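Local atomic coordinates of FOKI restriction endonuclease (Planomicrobium okeanokoites, PDB entry 2FOK), a protein that acts as a type IIS restriction endonuclease, recognising a DNA sequence and hydrolysing the DNA, probably at a distance from that sequence, by metal-ion catalysis. Residues I40-L45 with E54-M59. Sequence-based numbering, arbitrary orientation.
Sequences IKIPTL and ELVAIM
Ile42 pushes its side chain into a hollow between Leu55, Val56 and Met59, a knobs-into-holes fit at the heart of an antiparallel helical hairpin. The two arms, helix 32-45 and helix 49-60, belong to the first subdomain of the FokI recognition region. Over the segments compared here their directions differ by 170°, with axes 10.0 Å apart. Gln52, which also touches Ile42, completes the hollow: Gln52, Leu55, Val56 and Met59 are spaced as the four corners of a classical hole on a helix.

The knob is forked, and each branch meets a different wall. With CG2 anti to its backbone N, Ile42 directs this methyl onto Val56, where CG2 and CG1 of the valine lie 3.6 Å apart, the closest approach between the segments. The longer branch is stretched out (chi2 -174°), which carries CD1 along the groove toward Met59. There Ile42 CD1 touches Leu55 CB at 4.1 Å and Met59 SD at 3.9 Å, the two lying roughly at a right angle to each other about the methyl. Leu55 thus offers the root of its side chain, which crosses Ile42 at about a right angle and also packs on Ile87. Met59 crosses at a slant, its chain bent at the last torsion, and presents SD to the isoleucine; the same side chain also packs on Val37. Ala90 of helix 87-91 touches Ile42 as well, adding a third helix to this apolar cluster.

Beside the knob, helix 32-45 is kinked at Pro43, whose N has no hydrogen to give to the preceding turn. One residue further on, Thr44 adds a side-chain bond to that turn: its OG1 donates to Ile40 O over 2.8 Å, approaching nearly in line with the carbonyl bond.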
# COMPACT_ATOMS: atom_id res chain seq x y z
N ILE A 40 -1.08 23.09 31.72
CA ILE A 40 -0.02 23.97 31.26
C ILE A 40 0.08 24.17 29.75
O ILE A 40 0.10 25.30 29.27
CB ILE A 40 1.33 23.48 31.79
CG1 ILE A 40 1.41 23.73 33.30
CG2 ILE A 40 2.47 24.16 31.05
CD1 ILE A 40 2.14 22.64 34.07
N LYS A 41 0.17 23.06 29.02
CA LYS A 41 0.30 23.10 27.56
C LYS A 41 -0.87 23.72 26.82
O LYS A 41 -0.67 24.54 25.92
CB LYS A 41 0.50 21.68 27.03
CG LYS A 41 1.83 21.08 27.38
CD LYS A 41 2.92 21.55 26.43
CE LYS A 41 4.24 20.89 26.79
NZ LYS A 41 3.98 19.61 27.48
N ILE A 42 -2.08 23.31 27.18
CA ILE A 42 -3.29 23.79 26.52
C ILE A 42 -3.59 25.27 26.77
O ILE A 42 -3.74 26.04 25.82
CB ILE A 42 -4.51 22.91 26.92
CG1 ILE A 42 -4.41 21.56 26.21
CG2 ILE A 42 -5.82 23.59 26.53
CD1 ILE A 42 -5.60 20.66 26.40
N PRO A 43 -3.67 25.69 28.04
CA PRO A 43 -3.95 27.11 28.27
C PRO A 43 -2.87 28.01 27.67
O PRO A 43 -3.09 29.20 27.45
CB PRO A 43 -4.03 27.23 29.80
CG PRO A 43 -3.33 26.02 30.33
CD PRO A 43 -3.48 24.94 29.30
N THR A 44 -1.71 27.42 27.40
CA THR A 44 -0.58 28.15 26.84
C THR A 44 -0.55 28.20 25.31
O THR A 44 -0.50 29.29 24.72
CB THR A 44 0.75 27.54 27.31
OG1 THR A 44 0.94 27.86 28.68
CG2 THR A 44 1.90 28.09 26.50
N LEU A 45 -0.56 27.04 24.67
CA LEU A 45 -0.51 26.99 23.22
C LEU A 45 -1.86 27.12 22.53
O LEU A 45 -1.92 27.34 21.32
CB LEU A 45 0.18 25.70 22.77
CG LEU A 45 1.49 25.44 23.51
CD1 LEU A 45 1.90 23.99 23.30
CD2 LEU A 45 2.57 26.41 23.00
N GLU A 54 -13.08 24.51 26.52
CA GLU A 54 -13.78 23.27 26.20
C GLU A 54 -12.88 22.04 26.35
O GLU A 54 -13.35 20.96 26.72
CB GLU A 54 -14.30 23.34 24.76
CG GLU A 54 -15.52 24.22 24.59
CD GLU A 54 -15.86 24.48 23.13
OE1 GLU A 54 -15.16 23.93 22.25
OE2 GLU A 54 -16.82 25.24 22.88
N LEU A 55 -11.59 22.20 26.07
CA LEU A 55 -10.64 21.09 26.16
C LEU A 55 -10.19 20.76 27.58
O LEU A 55 -10.28 19.60 28.00
CB LEU A 55 -9.43 21.36 25.26
CG LEU A 55 -9.63 21.13 23.75
CD1 LEU A 55 -8.41 21.63 22.99
CD2 LEU A 55 -9.84 19.66 23.46
N VAL A 56 -9.70 21.75 28.32
CA VAL A 56 -9.25 21.47 29.69
C VAL A 56 -10.44 20.89 30.46
O VAL A 56 -10.28 19.98 31.28
CB VAL A 56 -8.71 22.74 30.43
CG1 VAL A 56 -7.95 23.64 29.45
CG2 VAL A 56 -9.84 23.51 31.10
N ALA A 57 -11.63 21.39 30.16
CA ALA A 57 -12.84 20.92 30.82
C ALA A 57 -13.01 19.44 30.51
O ALA A 57 -13.26 18.64 31.40
CB ALA A 57 -14.06 21.70 30.31
N ILE A 58 -12.86 19.09 29.23
CA ILE A 58 -13.02 17.71 28.80
C ILE A 58 -11.98 16.82 29.48
O ILE A 58 -12.25 15.66 29.78
CB ILE A 58 -12.92 17.60 27.26
CG1 ILE A 58 -14.32 17.37 26.68
CG2 ILE A 58 -12.01 16.45 26.84
CD1 ILE A 58 -14.73 15.91 26.64
N MET A 59 -10.79 17.37 29.72
CA MET A 59 -9.73 16.62 30.38
C MET A 59 -9.98 16.59 31.87
O MET A 59 -9.30 15.87 32.62
CB MET A 59 -8.37 17.26 30.10
CG MET A 59 -8.00 17.22 28.63
SD MET A 59 -6.25 17.40 28.35
CE MET A 59 -5.57 16.17 29.44